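Local coordinates for protein SmhA (Serratia marcescens, PDB 7A27) that is a component of the tripartite alpha-pore-forming toxin Smh, held here in its soluble form, and probably helps its partner proteins to build the membrane pore, at residues A[56-59]-A[60-64]; A[331-334]-A[335-339]; A[242-245]-A[246-249]. One frame throughout, in Å; residues are numbered along the deposited sequence.

Overall arrangement
Going from the N terminus, interaction 1 comes first, two turns near the start of helix 48-96. Interaction 3 follows, where the loop after strand 230-237 enters helix 247-268, and interaction 2 comes last, on helix 325-358. Each joins consecutive residues, so none closes a long loop, and they neither nest nor cross. Interactions 1 and 2 lie on opposite sides of the chain's centre, their centres about 51 Å apart along the elongated helical bundle; interaction 3 is about 33 Å from interaction 1 and 42 Å from interaction 2, centre to centre. Their outer partners tie helix 48-96 to 104-155, 272-299 and 325-358, and the start of 247-268 to 160-188.

Interaction 1. Residues A[56-59]-A[60-64]; sequences AYQN and QLRQQ
Leu61 lays its CD1 methyl over one face of the Tyr57 ring one helical turn earlier, a CH-pi contact with CD1 3.8 Å from the ring centroid. The methyl sits close to the ring normal, displaced a little toward the rim, and Leu61 CD1 comes nearest to Tyr57 CE2, at 3.7 Å. The ring can be reached because Tyr57 carries CG anti to its own backbone N (chi1 -177°), swinging the ring along the helix toward the next turn. Tyr57 also stacks on Phe147 of helix 104-155 and hydrogen-bonds through OH to Gln281, so this apolar pair belongs to a buried seam.

The backbone makes regular i to i+4 bonds, among them Leu61 N to Tyr57 O at 3.0 Å and Arg62 N to Gln58 O at 3.1 Å. This is plain alpha-helix, a stretch of helix 48-96, one of the long helices of the bundle, with Tyr57 and Leu61 turned to neighbouring helices and Asn59 and Gln63 on the exposed side.

Among the polar side chains, Gln63 NE2 gives a hydrogen bond to Asn59 OD1 at 2.8 Å. The oxygen lies in the amide plane of Gln63, but the donor stands 36° out of the Asn59 carbonyl plane, the two amides being turned 72° against each other. The other branch of Asn59, ND2, shares a water with Arg62: NE reaches that water at 3.1 Å, while the bond from Asn59 ND2 is weak. At its far end, Arg62 NH1 makes a weak bond to Gln38 O.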
ATOM      1  N   ALA A  56       8.553 -24.183  -3.349  1.00 81.30           N
ATOM      2  CA  ALA A  56       9.702 -23.258  -3.164  1.00 80.70           C
ATOM      3  C   ALA A  56       9.243 -21.817  -3.381  1.00 78.95           C
ATOM      4  O   ALA A  56       9.640 -20.959  -2.584  1.00 77.86           O
ATOM      5  CB  ALA A  56      10.831 -23.591  -4.107  1.00 81.69           C
ATOM      6  N   TYR A  57       8.458 -21.570  -4.433  1.00 78.19           N
ATOM      7  CA  TYR A  57       7.945 -20.224  -4.780  1.00 77.34           C
ATOM      8  C   TYR A  57       6.934 -19.784  -3.722  1.00 76.99           C
ATOM      9  O   TYR A  57       7.024 -18.639  -3.245  1.00 75.51           O
ATOM     10  CB  TYR A  57       7.337 -20.220  -6.182  1.00 76.67           C
ATOM     11  CG  TYR A  57       6.838 -18.886  -6.696  1.00 74.24           C
ATOM     12  CD1 TYR A  57       7.668 -17.775  -6.766  1.00 73.94           C
ATOM     13  CD2 TYR A  57       5.560 -18.763  -7.217  1.00 72.81           C
ATOM     14  CE1 TYR A  57       7.222 -16.573  -7.288  1.00 72.91           C
ATOM     15  CE2 TYR A  57       5.102 -17.571  -7.752  1.00 71.92           C
ATOM     16  CZ  TYR A  57       5.934 -16.472  -7.791  1.00 71.54           C
ATOM     17  OH  TYR A  57       5.468 -15.309  -8.328  1.00 69.87           O
ATOM     18  N   GLN A  58       6.006 -20.665  -3.355  1.00 78.58           N
ATOM     19  CA  GLN A  58       4.951 -20.359  -2.358  1.00 79.66           C
ATOM     20  C   GLN A  58       5.629 -19.997  -1.031  1.00 80.26           C
ATOM     21  O   GLN A  58       5.175 -19.025  -0.376  1.00 81.28           O
ATOM     22  CB  GLN A  58       3.971 -21.529  -2.229  1.00 81.34           C
ATOM     23  CG  GLN A  58       2.695 -21.164  -1.491  1.00 81.72           C
ATOM     24  CD  GLN A  58       1.617 -22.206  -1.649  1.00 83.88           C
ATOM     25  OE1 GLN A  58       1.879 -23.402  -1.796  1.00 85.61           O
ATOM     26  NE2 GLN A  58       0.377 -21.746  -1.576  1.00 84.94           N
ATOM     27  N   ASN A  59       6.700 -20.714  -0.674  1.00 80.95           N
ATOM     28  CA  ASN A  59       7.472 -20.485   0.576  1.00 80.83           C
ATOM     29  C   ASN A  59       8.161 -19.117   0.495  1.00 80.50           C
ATOM     30  O   ASN A  59       8.016 -18.328   1.431  1.00 80.03           O
ATOM     31  CB  ASN A  59       8.518 -21.565   0.845  1.00 81.30           C
ATOM     32  CG  ASN A  59       9.116 -21.390   2.224  1.00 81.36           C
ATOM     33  OD1 ASN A  59      10.266 -20.974   2.341  1.00 79.76           O
ATOM     34  ND2 ASN A  59       8.315 -21.614   3.260  1.00 80.83           N
ATOM     35  N   GLN A  60       8.858 -18.840  -0.610  1.00 79.84           N
ATOM     36  CA  GLN A  60       9.640 -17.600  -0.789  1.00 78.41           C
ATOM     37  C   GLN A  60       8.692 -16.390  -0.755  1.00 75.58           C
ATOM     38  O   GLN A  60       9.114 -15.340  -0.252  1.00 75.24           O
ATOM     39  CB  GLN A  60      10.546 -17.768  -2.013  1.00 79.70           C
ATOM     40  CG  GLN A  60      11.530 -16.616  -2.219  1.00 81.45           C
ATOM     41  CD  GLN A  60      12.480 -16.325  -1.071  1.00 82.08           C
ATOM     42  OE1 GLN A  60      12.516 -15.203  -0.538  1.00 79.88           O
ATOM     43  NE2 GLN A  60      13.268 -17.332  -0.700  1.00 82.72           N
ATOM     44  N   LEU A  61       7.438 -16.538  -1.196  1.00 74.33           N
ATOM     45  CA  LEU A  61       6.415 -15.447  -1.198  1.00 71.99           C
ATOM     46  C   LEU A  61       5.911 -15.186   0.227  1.00 71.60           C
ATOM     47  O   LEU A  61       5.784 -14.010   0.596  1.00 68.80           O
ATOM     48  CB  LEU A  61       5.238 -15.804  -2.111  1.00 70.93           C
ATOM     49  CG  LEU A  61       5.480 -15.650  -3.610  1.00 70.33           C
ATOM     50  CD1 LEU A  61       4.326 -16.259  -4.381  1.00 70.61           C
ATOM     51  CD2 LEU A  61       5.685 -14.192  -4.001  1.00 68.15           C
ATOM     52  N   ARG A  62       5.625 -16.234   0.999  1.00 71.95           N
ATOM     53  CA  ARG A  62       5.150 -16.085   2.397  1.00 71.97           C
ATOM     54  C   ARG A  62       6.226 -15.367   3.215  1.00 71.87           C
ATOM     55  O   ARG A  62       5.845 -14.522   4.045  1.00 73.28           O
ATOM     56  CB  ARG A  62       4.753 -17.443   2.977  1.00 74.81           C
ATOM     57  CG  ARG A  62       3.541 -18.038   2.283  1.00 76.66           C
ATOM     58  CD  ARG A  62       3.401 -19.520   2.517  1.00 79.98           C
ATOM     59  NE  ARG A  62       2.980 -19.835   3.870  1.00 82.19           N
ATOM     60  CZ  ARG A  62       1.722 -19.934   4.257  1.00 81.80           C
ATOM     61  NH1 ARG A  62       0.732 -19.722   3.406  1.00 79.94           N
ATOM     62  NH2 ARG A  62       1.467 -20.232   5.516  1.00 84.54           N
ATOM     63  N   GLN A  63       7.515 -15.653   2.973  1.00 71.17           N
ATOM     64  CA  GLN A  63       8.644 -14.969   3.664  1.00 70.75           C
ATOM     65  C   GLN A  63       8.544 -13.469   3.368  1.00 70.47           C
ATOM     66  O   GLN A  63       8.590 -12.684   4.315  1.00 70.20           O
ATOM     67  CB  GLN A  63      10.025 -15.504   3.265  1.00 70.56           C
ATOM     68  CG  GLN A  63      10.228 -16.979   3.583  1.00 71.90           C
ATOM     69  CD  GLN A  63      11.636 -17.469   3.337  1.00 72.51           C
ATOM     70  OE1 GLN A  63      12.606 -16.756   3.513  1.00 73.05           O
ATOM     71  NE2 GLN A  63      11.774 -18.725   2.956  1.00 73.32           N
ATOM     72  N   GLN A  64       8.337 -13.075   2.110  1.00 71.99           N
ATOM     73  CA  GLN A  64       8.306 -11.641   1.716  1.00 72.87           C
ATOM     74  C   GLN A  64       7.024 -10.968   2.202  1.00 71.39           C
ATOM     75  O   GLN A  64       7.085  -9.751   2.477  1.00 69.76           O
ATOM     76  CB  GLN A  64       8.499 -11.506   0.210  1.00 73.97           C
ATOM     77  CG  GLN A  64       9.865 -12.011  -0.222  1.00 75.86           C
ATOM     78  CD  GLN A  64      10.945 -11.393   0.633  1.00 77.49           C
ATOM     79  OE1 GLN A  64      10.914 -10.203   0.960  1.00 76.02           O
ATOM     80  NE2 GLN A  64      11.893 -12.216   1.042  1.00 79.92           N
TER
HETATM   81  O   HOH W   1       5.438 -21.450   4.810  1.00 45.91           O

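Interaction 2. Residues A[331-334]-A[335-339]; sequences AKQI and ISLNA
Gln333 and Leu337 meet through the one's flat amide and the other's branched end: Leu337 CG lies to one face of the amide, 3.5 Å from Gln333 NE2, with Leu337 CD1 at 3.9 Å from the same nitrogen. Ser336 OG stands on that same face but farther off. The second flat group, the amide of Asn338, has Ile334 on its nitrogen side: Ile334 CG2 is 3.7 Å from Asn338 ND2, the two side chains running next to each other in the same direction.

All of this happens along two turns of helix 325-358, the last helix of the bundle, whose inner side rests on helix 48-96: Ile335 packs on Val93 and Asn94 there, and Ser336 and Ala339 also touch Asn94. Gln333 reaches Leu337 because its chain leaves with CG anti to the backbone N (chi1 162°) and then bends at the next bond.

Two side chains, Ser336 and Asn338, return to carbonyls of the preceding turn. Gln333 O takes the regular bond from Leu337 N and, weakly, one from Ser336 OG at 3.4 Å. Asn338 directs OD1 to Lys341 NZ, leaving ND2 for the carbonyl one turn back. Ile334 O is approached twice, by Asn338 N at 3.3 Å and by Asn338 ND2 at 2.9 Å, the latter a weak bond with the angle at hydrogen only 125°.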
ATOM      1  N   ALA A 331       2.534  38.359   9.973  1.00 85.91           N
ATOM      2  CA  ALA A 331       3.279  37.109  10.220  1.00 84.77           C
ATOM      3  C   ALA A 331       2.446  36.163  11.098  1.00 85.35           C
ATOM      4  O   ALA A 331       2.424  34.955  10.803  1.00 83.94           O
ATOM      5  CB  ALA A 331       4.601  37.422  10.856  1.00 85.20           C
ATOM      6  N   LYS A 332       1.807  36.679  12.151  1.00 87.63           N
ATOM      7  CA  LYS A 332       0.943  35.871  13.052  1.00 89.09           C
ATOM      8  C   LYS A 332      -0.135  35.179  12.201  1.00 89.33           C
ATOM      9  O   LYS A 332      -0.425  33.976  12.439  1.00 87.25           O
ATOM     10  CB  LYS A 332       0.294  36.731  14.143  1.00 91.66           C
ATOM     11  CG  LYS A 332      -0.784  35.973  14.910  1.00 93.31           C
ATOM     12  CD  LYS A 332      -1.321  36.525  16.190  1.00 95.91           C
ATOM     13  CE  LYS A 332      -2.333  35.537  16.732  1.00 96.79           C
ATOM     14  NZ  LYS A 332      -2.580  35.730  18.175  1.00 99.82           N
ATOM     15  N   GLN A 333      -0.708  35.950  11.271  1.00 91.16           N
ATOM     16  CA  GLN A 333      -1.776  35.555  10.319  1.00 91.73           C
ATOM     17  C   GLN A 333      -1.245  34.456   9.373  1.00 86.99           C
ATOM     18  O   GLN A 333      -1.910  33.403   9.267  1.00 84.32           O
ATOM     19  CB  GLN A 333      -2.273  36.835   9.627  1.00 97.58           C
ATOM     20  CG  GLN A 333      -3.049  36.621   8.328  1.00100.38           C
ATOM     21  CD  GLN A 333      -4.273  35.765   8.541  1.00103.62           C
ATOM     22  OE1 GLN A 333      -4.759  35.623   9.665  1.00106.81           O
ATOM     23  NE2 GLN A 333      -4.777  35.190   7.456  1.00103.76           N
ATOM     24  N   ILE A 334      -0.077  34.670   8.751  1.00 83.79           N
ATOM     25  CA  ILE A 334       0.558  33.705   7.802  1.00 81.13           C
ATOM     26  C   ILE A 334       0.803  32.384   8.555  1.00 80.71           C
ATOM     27  O   ILE A 334       0.540  31.304   7.971  1.00 78.21           O
ATOM     28  CB  ILE A 334       1.876  34.230   7.179  1.00 79.61           C
ATOM     29  CG1 ILE A 334       1.799  35.586   6.474  1.00 80.51           C
ATOM     30  CG2 ILE A 334       2.447  33.179   6.246  1.00 77.73           C
ATOM     31  CD1 ILE A 334       1.201  35.616   5.092  1.00 81.07           C
ATOM     32  N   ILE A 335       1.274  32.455   9.807  1.00 81.50           N
ATOM     33  CA  ILE A 335       1.594  31.260  10.648  1.00 80.31           C
ATOM     34  C   ILE A 335       0.303  30.563  11.110  1.00 79.75           C
ATOM     35  O   ILE A 335       0.229  29.312  10.977  1.00 78.34           O
ATOM     36  CB  ILE A 335       2.516  31.642  11.821  1.00 81.75           C
ATOM     37  CG1 ILE A 335       3.907  32.016  11.315  1.00 81.85           C
ATOM     38  CG2 ILE A 335       2.591  30.519  12.837  1.00 81.59           C
ATOM     39  CD1 ILE A 335       4.803  32.603  12.385  1.00 83.50           C
ATOM     40  N   SER A 336      -0.678  31.316  11.619  1.00 80.27           N
ATOM     41  CA  SER A 336      -1.963  30.746  12.102  1.00 80.81           C
ATOM     42  C   SER A 336      -2.641  29.942  10.982  1.00 78.23           C
ATOM     43  O   SER A 336      -3.204  28.884  11.298  1.00 76.56           O
ATOM     44  CB  SER A 336      -2.884  31.802  12.657  1.00 83.62           C
ATOM     45  OG  SER A 336      -3.871  32.195  11.713  1.00 85.86           O
ATOM     46  N   LEU A 337      -2.596  30.439   9.742  1.00 77.69           N
ATOM     47  CA  LEU A 337      -3.225  29.793   8.552  1.00 77.93           C
ATOM     48  C   LEU A 337      -2.512  28.475   8.230  1.00 74.64           C
ATOM     49  O   LEU A 337      -3.193  27.467   7.939  1.00 71.80           O
ATOM     50  CB  LEU A 337      -3.153  30.700   7.308  1.00 79.32           C
ATOM     51  CG  LEU A 337      -4.259  31.712   7.013  1.00 82.51           C
ATOM     52  CD1 LEU A 337      -4.368  31.884   5.496  1.00 82.21           C
ATOM     53  CD2 LEU A 337      -5.611  31.300   7.604  1.00 84.41           C
ATOM     54  N   ASN A 338      -1.180  28.501   8.234  1.00 73.39           N
ATOM     55  CA  ASN A 338      -0.355  27.319   7.896  1.00 72.22           C
ATOM     56  C   ASN A 338      -0.502  26.275   9.016  1.00 72.91           C
ATOM     57  O   ASN A 338      -0.442  25.077   8.699  1.00 71.89           O
ATOM     58  CB  ASN A 338       1.046  27.768   7.507  1.00 70.78           C
ATOM     59  CG  ASN A 338       1.078  28.336   6.101  1.00 70.08           C
ATOM     60  OD1 ASN A 338       0.704  27.651   5.148  1.00 70.26           O
ATOM     61  ND2 ASN A 338       1.548  29.564   5.950  1.00 69.29           N
ATOM     62  N   ALA A 339      -0.771  26.693  10.256  1.00 74.32           N
ATOM     63  CA  ALA A 339      -1.022  25.770  11.388  1.00 74.76           C
ATOM     64  C   ALA A 339      -2.269  24.934  11.102  1.00 74.62           C
ATOM     65  O   ALA A 339      -2.197  23.701  11.256  1.00 73.03           O
ATOM     66  CB  ALA A 339      -1.170  26.536  12.673  1.00 77.11           C
TER

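Interaction 3. Residues A[242-245]-A[246-249]; sequences GASG and AQQA
The start of helix 247-268 is where this contact lies: residues 242-245 form the last part of the irregular connection that leaves strand 230-237, and Ala246 occupies the N-cap position just before the first helical residue, Gln247. Strand 230-237 pairs with 198-206 in the chain's two-stranded antiparallel hairpin, an arrangement consistent with the beta-tongue of ClyA-like toxins, so the loop joins that hairpin to the helical bundle.

Across this junction, the side chain of Gln247 folds back over the incoming loop. Its amide oxygen, Gln247 OE1, comes 3.3 Å from Gly242 CA. The carbonyl carbon Gly242 C is almost as near, 3.5 Å from Gln247 OE1. A kink at chi2 (57°) turns the amide back from the helix toward Gly242, which presents bare backbone to it. The other branch, NE2, is taken by Asn251 OD1 one turn further on, a hydrogen bond that gives the amide a fixed partner on the helix side and leaves OE1 facing the loop.

Ser244 and Ala246 meet more loosely, with Ser244 OG 3.9 Å from Ala246 N. On its other flank the helix start is held by apolar contacts with helix 160-188: Ala246 touches Ala186, and Ala249 packs on Ser182 and Ile183.

No clear hydrogen bond joins 242-245 to 246-249, and an alanine at the N-cap brings no side-chain acceptor to the first turn's amides. The two ends of the Gln247 amide are thus used differently: NE2 is satisfied on the helix by Asn251 OD1, while OE1 meets carbon atoms of Gly242, and the Gln247-Gly242 approach is therefore van der Waals in character.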
ATOM      1  N   GLY A 242     -23.651  -5.948  -0.008  1.00103.15           N
ATOM      2  CA  GLY A 242     -24.752  -5.041  -0.388  1.00104.20           C
ATOM      3  C   GLY A 242     -24.720  -3.666   0.254  1.00104.16           C
ATOM      4  O   GLY A 242     -25.787  -3.015   0.172  1.00106.96           O
ATOM      5  N   ALA A 243     -23.602  -3.219   0.856  1.00101.13           N
ATOM      6  CA  ALA A 243     -23.481  -1.887   1.521  1.00 99.56           C
ATOM      7  C   ALA A 243     -22.131  -1.222   1.230  1.00 96.02           C
ATOM      8  O   ALA A 243     -21.950  -0.118   1.736  1.00 93.42           O
ATOM      9  CB  ALA A 243     -23.739  -1.987   3.014  1.00101.58           C
ATOM     10  N   SER A 244     -21.218  -1.886   0.496  1.00 95.78           N
ATOM     11  CA  SER A 244     -19.947  -1.341  -0.068  1.00 92.56           C
ATOM     12  C   SER A 244     -20.396  -0.302  -1.083  1.00 93.54           C
ATOM     13  O   SER A 244     -21.459  -0.584  -1.701  1.00 99.52           O
ATOM     14  CB  SER A 244     -19.157  -2.400  -0.794  1.00 90.12           C
ATOM     15  OG  SER A 244     -19.897  -2.881  -1.916  1.00 89.37           O
ATOM     16  N   GLY A 245     -19.640   0.757  -1.336  1.00 89.91           N
ATOM     17  CA  GLY A 245     -20.113   1.846  -2.224  1.00 89.92           C
ATOM     18  C   GLY A 245     -19.550   1.659  -3.651  1.00 84.76           C
ATOM     19  O   GLY A 245     -19.257   2.662  -4.392  1.00 82.05           O
ATOM     20  N   ALA A 246     -19.393   0.386  -4.026  1.00 80.50           N
ATOM     21  CA  ALA A 246     -18.958  -0.102  -5.349  1.00 77.08           C
ATOM     22  C   ALA A 246     -19.747  -1.372  -5.672  1.00 76.03           C
ATOM     23  O   ALA A 246     -19.131  -2.416  -5.893  1.00 72.74           O
ATOM     24  CB  ALA A 246     -17.485  -0.343  -5.321  1.00 75.19           C
ATOM     25  N   GLN A 247     -21.078  -1.253  -5.703  1.00 77.41           N
ATOM     26  CA  GLN A 247     -21.997  -2.413  -5.827  1.00 78.89           C
ATOM     27  C   GLN A 247     -21.710  -3.182  -7.119  1.00 77.53           C
ATOM     28  O   GLN A 247     -21.699  -4.432  -7.075  1.00 77.51           O
ATOM     29  CB  GLN A 247     -23.456  -1.969  -5.729  1.00 81.89           C
ATOM     30  CG  GLN A 247     -24.426  -3.125  -5.518  1.00 83.66           C
ATOM     31  CD  GLN A 247     -24.097  -3.923  -4.280  1.00 83.32           C
ATOM     32  OE1 GLN A 247     -23.931  -3.400  -3.174  1.00 84.00           O
ATOM     33  NE2 GLN A 247     -23.948  -5.218  -4.493  1.00 83.23           N
ATOM     34  N   GLN A 248     -21.452  -2.471  -8.220  1.00 75.72           N
ATOM     35  CA  GLN A 248     -21.225  -3.110  -9.549  1.00 74.37           C
ATOM     36  C   GLN A 248     -19.974  -3.992  -9.461  1.00 71.54           C
ATOM     37  O   GLN A 248     -20.047  -5.147  -9.893  1.00 70.19           O
ATOM     38  CB  GLN A 248     -21.186  -2.064 -10.668  1.00 74.42           C
ATOM     39  CG  GLN A 248     -20.879  -2.625 -12.055  1.00 73.74           C
ATOM     40  CD  GLN A 248     -21.824  -3.709 -12.507  1.00 74.85           C
ATOM     41  OE1 GLN A 248     -23.035  -3.610 -12.353  1.00 76.52           O
ATOM     42  NE2 GLN A 248     -21.267  -4.744 -13.121  1.00 74.46           N
ATOM     43  N   ALA A 249     -18.889  -3.490  -8.886  1.00 70.87           N
ATOM     44  CA  ALA A 249     -17.633  -4.259  -8.731  1.00 69.75           C
ATOM     45  C   ALA A 249     -17.904  -5.509  -7.882  1.00 70.67           C
ATOM     46  O   ALA A 249     -17.442  -6.591  -8.282  1.00 70.68           O
ATOM     47  CB  ALA A 249     -16.543  -3.390  -8.148  1.00 68.24           C
TER